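Local atomic coordinates of LbaCas13a H328A (C2c2) (Lachnospiraceae bacterium NK4A179, PDB entry 5WLH), a protein that binds CRISPR guide RNA, here as pre-crRNA, and acts as an RNA-guided nuclease that targets RNA and cleaves it, probably with a preference for adenosine. Residues S285-L290 / L1230-N1235; Y1142-L1145 / N1150-A1153; D1085-Q1090 / G1348-D1353. One frame throughout, in Å; residues are numbered along the deposited sequence. Where two conformers were deposited one is given.

Interaction 1: residues S285-L290 / L1230-N1235; sequences SDYASL and LEIFEN. With nucleotides of chain B.
Y287 and E1231 form a buried, side-chain hydrogen bond between the C-terminal end of helix 268-287 and the short, weakly bonded helix 1230-1233, which also hydrogen-bonds a base of the bound RNA. The two side chains reach for each other from opposite directions. The phenol OH of Y287 donates to OE2 of E1231 over 2.6 Å and meets the anti lone pair of that oxygen, the one turned away from OE1. Ring and carboxylate planes stand 54° apart, a skewed meeting rather than a stack. E1231 gets its carboxylate there by an awkward route: CG lies between the backbone N and the carbonyl carbon (chi1 72°), and the chain bends again at chi2, carrying the acid back toward the tyrosine. The same oxygen has a second partner in R295, to which it makes a salt bridge, so OE2 is held by both a hydroxyl and a guanidinium group.

I1232 supplies the apolar side of the grip. Its CG1 packs 3.6 Å from CE2 of Y287, while the CD1 methyl lies 3.5 Å from the phenol oxygen. The main chain of E1231 does separate work: its carbonyl O accepts from N1 of G2 of chain B at 2.7 Å and from N2 of the same base at 2.9 Å, so one carbonyl oxygen accepts from two N-H groups of the guanine, and its CB lies 3.5 Å from O6. Beyond the base, N1235 ND2 comes within 2.6 Å of the ribose O2' of G2.

Around this junction, helix 429-458 touches Y287 through Y448 and I1232 through I444, helix 292-311 brings R295 and L299 against the tyrosine, and helix 1106-1145 packs on L1230 and F1233.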
loop_
_atom_site.group_PDB
_atom_site.type_symbol
_atom_site.label_atom_id
_atom_site.label_comp_id
_atom_site.label_asym_id
_atom_site.label_seq_id
_atom_site.Cartn_x
_atom_site.Cartn_y
_atom_site.Cartn_z
ATOM N N SER A 285 -14.839 20.159 19.235
ATOM C CA SER A 285 -16.249 20.543 19.241
ATOM C C SER A 285 -16.424 22.033 18.946
ATOM O O SER A 285 -17.220 22.420 18.081
ATOM C CB SER A 285 -16.862 20.173 20.594
ATOM O OG SER A 285 -18.246 20.490 20.638
ATOM N N ASP A 286 -15.681 22.885 19.656
ATOM C CA ASP A 286 -15.806 24.332 19.490
ATOM C C ASP A 286 -15.341 24.794 18.124
ATOM O O ASP A 286 -15.887 25.763 17.574
ATOM C CB ASP A 286 -14.996 25.052 20.567
ATOM C CG ASP A 286 -15.601 24.895 21.932
ATOM O OD1 ASP A 286 -16.808 24.572 22.002
ATOM O OD2 ASP A 286 -14.874 25.083 22.926
ATOM N N TYR A 287 -14.321 24.136 17.570
ATOM C CA TYR A 287 -13.764 24.581 16.307
ATOM C C TYR A 287 -14.723 24.336 15.157
ATOM O O TYR A 287 -14.629 25.015 14.131
ATOM C CB TYR A 287 -12.420 23.873 16.051
ATOM C CG TYR A 287 -11.643 24.469 14.898
ATOM C CD1 TYR A 287 -10.853 25.605 15.084
ATOM C CD2 TYR A 287 -11.723 23.928 13.624
ATOM C CE1 TYR A 287 -10.156 26.182 14.032
ATOM C CE2 TYR A 287 -11.040 24.497 12.570
ATOM C CZ TYR A 287 -10.249 25.621 12.780
ATOM O OH TYR A 287 -9.572 26.201 11.748
ATOM N N ALA A 288 -15.636 23.381 15.303
ATOM C CA ALA A 288 -16.584 23.054 14.239
ATOM C C ALA A 288 -17.712 24.086 14.274
ATOM O O ALA A 288 -18.830 23.825 14.717
ATOM C CB ALA A 288 -17.108 21.636 14.412
ATOM N N SER A 289 -17.377 25.289 13.816
ATOM C CA SER A 289 -18.293 26.423 13.790
ATOM C C SER A 289 -18.362 26.967 12.371
ATOM O O SER A 289 -17.325 27.268 11.768
ATOM C CB SER A 289 -17.834 27.524 14.755
ATOM O OG SER A 289 -18.383 28.783 14.388
ATOM N N LEU A 290 -19.582 27.103 11.836
ATOM C CA LEU A 290 -19.723 27.670 10.499
ATOM C C LEU A 290 -19.272 29.129 10.440
ATOM O O LEU A 290 -18.919 29.613 9.360
ATOM C CB LEU A 290 -21.172 27.539 10.023
ATOM C CG LEU A 290 -21.688 26.107 10.174
ATOM C CD1 LEU A 290 -23.166 26.042 9.836
ATOM C CD2 LEU A 290 -20.891 25.170 9.291
ATOM N N LEU A 1230 -12.186 23.344 5.941
ATOM C CA LEU A 1230 -11.191 22.755 5.049
ATOM C C LEU A 1230 -9.832 23.438 5.120
ATOM O O LEU A 1230 -8.868 22.891 4.576
ATOM C CB LEU A 1230 -11.679 22.766 3.599
ATOM C CG LEU A 1230 -12.792 21.772 3.270
ATOM C CD1 LEU A 1230 -12.967 21.685 1.773
ATOM C CD2 LEU A 1230 -12.515 20.401 3.909
ATOM N N GLU A 1231 -9.725 24.594 5.790
ATOM C CA GLU A 1231 -8.407 25.158 6.078
ATOM C C GLU A 1231 -7.522 24.205 6.894
ATOM O O GLU A 1231 -6.292 24.323 6.838
ATOM C CB GLU A 1231 -8.570 26.493 6.808
ATOM C CG GLU A 1231 -9.041 26.377 8.261
ATOM C CD GLU A 1231 -10.553 26.257 8.401
ATOM O OE1 GLU A 1231 -11.277 26.393 7.385
ATOM O OE2 GLU A 1231 -11.006 26.012 9.537
ATOM N N ILE A 1232 -8.126 23.285 7.657
ATOM C CA ILE A 1232 -7.407 22.254 8.402
ATOM C C ILE A 1232 -6.968 21.135 7.476
ATOM O O ILE A 1232 -5.881 20.565 7.629
ATOM C CB ILE A 1232 -8.320 21.724 9.528
ATOM C CG1 ILE A 1232 -8.678 22.858 10.486
ATOM C CG2 ILE A 1232 -7.707 20.550 10.273
ATOM C CD1 ILE A 1232 -7.490 23.378 11.241
ATOM N N PHE A 1233 -7.824 20.789 6.522
ATOM C CA PHE A 1233 -7.585 19.691 5.599
ATOM C C PHE A 1233 -6.579 20.032 4.505
ATOM O O PHE A 1233 -5.821 19.155 4.050
ATOM C CB PHE A 1233 -8.936 19.308 4.992
ATOM C CG PHE A 1233 -8.929 18.032 4.237
ATOM C CD1 PHE A 1233 -9.167 16.835 4.886
ATOM C CD2 PHE A 1233 -8.753 18.033 2.868
ATOM C CE1 PHE A 1233 -9.187 15.642 4.171
ATOM C CE2 PHE A 1233 -8.779 16.838 2.142
ATOM C CZ PHE A 1233 -8.990 15.650 2.808
ATOM N N GLU A 1234 -6.532 21.286 4.075
ATOM C CA GLU A 1234 -5.796 21.641 2.869
ATOM C C GLU A 1234 -5.481 23.127 2.923
ATOM O O GLU A 1234 -5.897 23.835 3.839
ATOM C CB GLU A 1234 -6.617 21.299 1.620
ATOM C CG GLU A 1234 -7.843 22.214 1.467
ATOM C CD GLU A 1234 -8.767 21.818 0.328
ATOM O OE1 GLU A 1234 -9.647 22.631 -0.039
ATOM O OE2 GLU A 1234 -8.611 20.704 -0.207
ATOM N N ASN A 1235 -4.725 23.597 1.933
ATOM C CA ASN A 1235 -4.570 25.028 1.710
ATOM C C ASN A 1235 -5.709 25.458 0.795
ATOM O O ASN A 1235 -5.719 25.122 -0.396
ATOM C CB ASN A 1235 -3.199 25.329 1.102
ATOM C CG ASN A 1235 -2.974 26.808 0.865
ATOM O OD1 ASN A 1235 -3.923 27.597 0.793
ATOM N ND2 ASN A 1235 -1.709 27.190 0.712
ATOM P P G B 2 0.100 32.928 2.345
ATOM O OP1 G B 2 1.327 33.638 1.879
ATOM O OP2 G B 2 -1.086 32.849 1.454
ATOM O "O5'" G B 2 0.496 31.445 2.789
ATOM C "C5'" G B 2 1.434 31.223 3.841
ATOM C "C4'" G B 2 1.500 29.778 4.282
ATOM O "O4'" G B 2 0.235 29.367 4.874
ATOM C "C3'" G B 2 1.802 28.753 3.190
ATOM O "O3'" G B 2 2.533 27.688 3.780
ATOM C "C2'" G B 2 0.417 28.237 2.833
ATOM O "O2'" G B 2 0.393 26.972 2.207
ATOM C "C1'" G B 2 -0.240 28.209 4.206
ATOM N N9 G B 2 -1.695 28.263 4.147
ATOM C C8 G B 2 -2.413 29.277 3.560
ATOM N N7 G B 2 -3.695 29.081 3.634
ATOM C C5 G B 2 -3.819 27.863 4.292
ATOM C C6 G B 2 -5.006 27.159 4.652
ATOM O O6 G B 2 -6.170 27.489 4.428
ATOM N N1 G B 2 -4.735 25.979 5.327
ATOM C C2 G B 2 -3.476 25.514 5.610
ATOM N N2 G B 2 -3.443 24.338 6.278
ATOM N N3 G B 2 -2.349 26.166 5.277
ATOM C C4 G B 2 -2.599 27.337 4.630
#

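Interaction 2: residues Y1142-L1145 / N1150-A1153; sequences YACL and NKQA
C1144 and L1145 close the long helix 1106-1145, and the irregular segment 1150-1153 returns past that end with the CA atoms of L1145 and K1151 7.7 Å apart, the nearest pair of the two segments. K1151 carries the contact. Its side chain starts toward the helix with CG anti to the carbonyl carbon and beside the backbone N (chi1 -70°), then bends at chi3 and again at chi4, a hook that brings the ammonium group onto the carbonyls at the helix end.

The NZ atom of K1151 donates to the backbone O of C1144 over 2.8 Å. The approach is somewhat off line: the C=O...N angle is 150°, and the nitrogen is tilted 29° from the carbonyl plane. The same NZ also bonds the backbone oxygens of N1147 and S1149, in the loop that joins the two segments, so three main-chain carbonyls gather round one ammonium group.

The methylenes of the lysine do the rest. CE passes 3.6 Å from the carbonyl O of L1145, and CD lies 3.8 Å from the CA of L1145. The thiol sulfur SG of C1144 flanks CD more loosely, at 4.1 Å. Beyond, the side chains of both C1144 and L1145 rest on Y1155 of helix 1153-1156.

A methionine in place of K1151 would probably leave the three carbonyl oxygens without their shared donor and the turn less firmly pinned. The chemistry is that of a positive charge at the carbonyl-rich end of a helix, where the helix dipole is likely to favour it; one lysine thereby fastens the helix terminus and the following loop together through backbone atoms.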
loop_
_atom_site.group_PDB
_atom_site.type_symbol
_atom_site.label_atom_id
_atom_site.label_comp_id
_atom_site.label_asym_id
_atom_site.label_seq_id
_atom_site.Cartn_x
_atom_site.Cartn_y
_atom_site.Cartn_z
ATOM N N TYR A 1142 -20.483 16.743 11.800
ATOM C CA TYR A 1142 -21.020 16.002 12.933
ATOM C C TYR A 1142 -20.698 16.707 14.239
ATOM O O TYR A 1142 -21.566 16.861 15.112
ATOM C CB TYR A 1142 -20.457 14.580 12.947
ATOM C CG TYR A 1142 -20.940 13.708 14.076
ATOM C CD1 TYR A 1142 -22.172 13.057 14.002
ATOM C CD2 TYR A 1142 -20.153 13.503 15.197
ATOM C CE1 TYR A 1142 -22.594 12.214 15.028
ATOM C CE2 TYR A 1142 -20.564 12.663 16.222
ATOM C CZ TYR A 1142 -21.779 12.016 16.120
ATOM O OH TYR A 1142 -22.174 11.189 17.137
ATOM N N ALA A 1143 -19.441 17.131 14.399
ATOM C CA ALA A 1143 -19.090 17.942 15.556
ATOM C C ALA A 1143 -19.925 19.210 15.598
ATOM O O ALA A 1143 -20.373 19.630 16.671
ATOM C CB ALA A 1143 -17.592 18.277 15.534
ATOM N N CYS A 1144 -20.134 19.838 14.446
ATOM C CA CYS A 1144 -20.913 21.074 14.418
ATOM C C CYS A 1144 -22.346 20.812 14.851
ATOM O O CYS A 1144 -22.910 21.545 15.681
ATOM C CB CYS A 1144 -20.864 21.684 13.020
ATOM S SG CYS A 1144 -21.725 23.284 12.922
ATOM N N LEU A 1145 -22.946 19.751 14.306
ATOM C CA LEU A 1145 -24.308 19.389 14.682
ATOM C C LEU A 1145 -24.434 19.190 16.176
ATOM O O LEU A 1145 -25.490 19.464 16.757
ATOM C CB LEU A 1145 -24.737 18.104 13.972
ATOM C CG LEU A 1145 -25.345 18.169 12.585
ATOM C CD1 LEU A 1145 -25.539 16.753 12.064
ATOM C CD2 LEU A 1145 -26.678 18.909 12.607
ATOM N N ASN A 1150 -24.665 28.316 16.375
ATOM C CA ASN A 1150 -25.892 28.608 15.651
ATOM C C ASN A 1150 -25.953 27.810 14.352
ATOM O O ASN A 1150 -24.993 27.796 13.573
ATOM C CB ASN A 1150 -25.983 30.106 15.364
ATOM C CG ASN A 1150 -27.091 30.443 14.388
ATOM O OD1 ASN A 1150 -28.268 30.469 14.756
ATOM N ND2 ASN A 1150 -26.722 30.692 13.131
ATOM N N LYS A 1151 -27.086 27.146 14.119
ATOM C CA LYS A 1151 -27.286 26.315 12.935
ATOM C C LYS A 1151 -28.646 26.623 12.329
ATOM O O LYS A 1151 -29.644 26.688 13.053
ATOM C CB LYS A 1151 -27.177 24.822 13.281
ATOM C CG LYS A 1151 -25.748 24.391 13.629
ATOM C CD LYS A 1151 -25.664 22.941 14.104
ATOM C CE LYS A 1151 -25.861 22.871 15.600
ATOM N NZ LYS A 1151 -24.746 23.560 16.275
ATOM N N GLN A 1152 -28.682 26.817 11.010
ATOM C CA GLN A 1152 -29.942 27.096 10.330
ATOM C C GLN A 1152 -30.799 25.835 10.215
ATOM O O GLN A 1152 -30.324 24.703 10.355
ATOM C CB GLN A 1152 -29.690 27.688 8.944
ATOM C CG GLN A 1152 -29.333 29.169 8.977
ATOM C CD GLN A 1152 -29.771 29.839 10.266
ATOM O OE1 GLN A 1152 -30.945 30.178 10.443
ATOM N NE2 GLN A 1152 -28.827 30.026 11.182
ATOM N N ALA A 1153 -32.088 26.054 9.941
ATOM C CA ALA A 1153 -33.056 24.963 9.977
ATOM C C ALA A 1153 -32.664 23.828 9.042
ATOM O O ALA A 1153 -32.676 22.659 9.441
ATOM C CB ALA A 1153 -34.449 25.476 9.611
#

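Interaction 3: residues D1085-Q1090 / G1348-D1353; sequences DSEDEQ and GTVYVD
E1087, in the first turn of helix 1087-1103, lies across V1350 of strand 1349-1353, and its path shows how the aliphatic part of an acid can serve as a packing surface. From CB the chain leaves with CG anti to the backbone N (chi1 -151°). That CG makes the closest approach between the segments, 3.4 Å to the CG2 methyl of V1350, with CB of the valine 3.7 Å away. The chain then runs extended, and CD passes the same methyl at 3.9 Å. At the tip, OE2 is still 3.6 Å from CG2 of V1350, a mere packing distance; its polar partner is K1091, one turn along the helix, to which it makes a salt bridge. The carboxylate pairs with a lysine of its own helix, while the CG methylene rests on the valine.

V1350 meets a second helix residue with its other branch. Its CG1 methyl touches CG of Q1090 at 3.9 Å, and Q1090 CG is also 4.4 Å from CG2 of V1352, a looser contact. Q1090 bends at chi2, and its OE1 is taken by K685, so here again it is the hydrocarbon of a polar residue that packs while its end is engaged with a lysine.

The start of the helix is fixed locally by a capping box: E1089 N donates to S1086 OG at 3.2 Å, and S1086 N donates to E1089 OE2, meeting it from well above the carboxylate plane.

V1350 and V1352 present their side chains to the helix, whereas T1349 and Y1351 point away. This two-residue periodicity belongs to a strand with one face packed on a helix; strand 1349-1353 is an outermost strand of a four-stranded antiparallel sheet, covered here by a capped helix N terminus.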
loop_
_atom_site.group_PDB
_atom_site.type_symbol
_atom_site.label_atom_id
_atom_site.label_comp_id
_atom_site.label_asym_id
_atom_site.label_seq_id
_atom_site.Cartn_x
_atom_site.Cartn_y
_atom_site.Cartn_z
ATOM N N ASP A 1085 27.096 -24.081 -15.973
ATOM C CA ASP A 1085 28.430 -24.284 -15.418
ATOM C C ASP A 1085 29.236 -22.988 -15.415
ATOM O O ASP A 1085 29.703 -22.541 -14.364
ATOM C CB ASP A 1085 29.176 -25.369 -16.210
ATOM C CG ASP A 1085 28.687 -26.770 -15.893
ATOM O OD1 ASP A 1085 29.337 -27.458 -15.074
ATOM O OD2 ASP A 1085 27.658 -27.188 -16.466
ATOM N N SER A 1086 29.399 -22.372 -16.578
ATOM C CA SER A 1086 30.308 -21.245 -16.716
ATOM C C SER A 1086 29.633 -19.929 -16.338
ATOM O O SER A 1086 28.407 -19.812 -16.287
ATOM C CB SER A 1086 30.842 -21.156 -18.145
ATOM O OG SER A 1086 31.116 -19.814 -18.496
ATOM N N GLU A 1087 30.472 -18.925 -16.074
ATOM C CA GLU A 1087 29.985 -17.593 -15.750
ATOM C C GLU A 1087 29.507 -16.853 -16.995
ATOM O O GLU A 1087 28.447 -16.219 -16.973
ATOM C CB GLU A 1087 31.082 -16.798 -15.045
ATOM C CG GLU A 1087 30.557 -15.762 -14.088
ATOM C CD GLU A 1087 31.644 -14.887 -13.508
ATOM O OE1 GLU A 1087 32.682 -15.435 -13.078
ATOM O OE2 GLU A 1087 31.461 -13.649 -13.484
ATOM N N ASP A 1088 30.272 -16.923 -18.087
ATOM C CA ASP A 1088 29.864 -16.290 -19.334
ATOM C C ASP A 1088 28.765 -17.059 -20.053
ATOM O O ASP A 1088 28.156 -16.515 -20.979
ATOM C CB ASP A 1088 31.068 -16.116 -20.263
ATOM C CG ASP A 1088 31.980 -14.985 -19.827
ATOM O OD1 ASP A 1088 32.827 -15.214 -18.940
ATOM O OD2 ASP A 1088 31.843 -13.863 -20.362
ATOM N N GLU A 1089 28.500 -18.306 -19.659
ATOM C CA GLU A 1089 27.303 -18.985 -20.139
ATOM C C GLU A 1089 26.057 -18.344 -19.543
ATOM O O GLU A 1089 25.087 -18.058 -20.257
ATOM C CB GLU A 1089 27.368 -20.477 -19.795
ATOM C CG GLU A 1089 28.317 -21.280 -20.683
ATOM C CD GLU A 1089 28.320 -22.765 -20.360
ATOM O OE1 GLU A 1089 28.901 -23.542 -21.149
ATOM O OE2 GLU A 1089 27.746 -23.154 -19.319
ATOM N N GLN A 1090 26.082 -18.082 -18.234
ATOM C CA GLN A 1090 24.951 -17.443 -17.572
ATOM C C GLN A 1090 24.718 -16.035 -18.112
ATOM O O GLN A 1090 23.589 -15.675 -18.474
ATOM C CB GLN A 1090 25.190 -17.414 -16.062
ATOM C CG GLN A 1090 24.063 -16.784 -15.264
ATOM C CD GLN A 1090 22.739 -17.517 -15.417
ATOM O OE1 GLN A 1090 22.404 -18.373 -14.602
ATOM N NE2 GLN A 1090 21.975 -17.173 -16.452
ATOM N N GLY A 1348 29.767 -22.019 -8.143
ATOM C CA GLY A 1348 29.212 -21.268 -7.040
ATOM C C GLY A 1348 28.177 -20.267 -7.507
ATOM O O GLY A 1348 27.092 -20.650 -7.952
ATOM N N THR A 1349 28.510 -18.981 -7.435
ATOM C CA THR A 1349 27.531 -17.926 -7.650
ATOM C C THR A 1349 28.106 -16.820 -8.526
ATOM O O THR A 1349 29.270 -16.437 -8.376
ATOM C CB THR A 1349 27.067 -17.354 -6.302
ATOM O OG1 THR A 1349 26.233 -18.315 -5.644
ATOM C CG2 THR A 1349 26.293 -16.057 -6.488
ATOM N N VAL A 1350 27.284 -16.320 -9.452
ATOM C CA VAL A 1350 27.582 -15.115 -10.216
ATOM C C VAL A 1350 26.457 -14.111 -9.977
ATOM O O VAL A 1350 25.291 -14.496 -9.829
ATOM C CB VAL A 1350 27.749 -15.408 -11.723
ATOM C CG1 VAL A 1350 26.548 -16.153 -12.268
ATOM C CG2 VAL A 1350 27.985 -14.114 -12.509
ATOM N N TYR A 1351 26.813 -12.830 -9.916
ATOM C CA TYR A 1351 25.851 -11.745 -9.785
ATOM C C TYR A 1351 25.723 -11.045 -11.126
ATOM O O TYR A 1351 26.731 -10.680 -11.738
ATOM C CB TYR A 1351 26.278 -10.766 -8.694
ATOM C CG TYR A 1351 26.307 -11.416 -7.332
ATOM C CD1 TYR A 1351 25.136 -11.610 -6.612
ATOM C CD2 TYR A 1351 27.501 -11.861 -6.776
ATOM C CE1 TYR A 1351 25.151 -12.212 -5.374
ATOM C CE2 TYR A 1351 27.525 -12.469 -5.532
ATOM C CZ TYR A 1351 26.347 -12.638 -4.836
ATOM O OH TYR A 1351 26.358 -13.237 -3.597
ATOM N N VAL A 1352 24.483 -10.881 -11.585
ATOM C CA VAL A 1352 24.179 -10.332 -12.900
ATOM C C VAL A 1352 23.124 -9.244 -12.733
ATOM O O VAL A 1352 22.170 -9.417 -11.968
ATOM C CB VAL A 1352 23.676 -11.420 -13.877
ATOM C CG1 VAL A 1352 23.441 -10.825 -15.253
ATOM C CG2 VAL A 1352 24.675 -12.583 -13.976
ATOM N N ASP A 1353 23.300 -8.127 -13.442
ATOM C CA ASP A 1353 22.276 -7.088 -13.473
ATOM C C ASP A 1353 20.943 -7.653 -13.929
ATOM O O ASP A 1353 20.839 -8.195 -15.037
ATOM C CB ASP A 1353 22.683 -5.961 -14.417
ATOM C CG ASP A 1353 23.800 -5.118 -13.871
ATOM O OD1 ASP A 1353 24.113 -5.253 -12.669
ATOM O OD2 ASP A 1353 24.349 -4.314 -14.653
#

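How the interactions relate
Followed from the N terminus, the chain first passes 285-290, whose partner comes only after 939 further residues, so interaction 1 closes a very large loop. Within it, 1085-1090 opens interaction 3, which closes at 1348-1353, beyond 1230-1235; the two loops therefore cross. Interaction 2, a tight return across four residues, lies inside both. In space the grouping differs. Interactions 1 and 2 have centres 13 Å apart and touch, A288 packing on A1143 and L290 on C1144, which joins the loop just after helix 268-287 to the end of helix 1106-1145. Interaction 3, centred 61 Å from interaction 1 on the opposite side of the chain's centre, ties helix 1087-1103 to the C-terminal sheet.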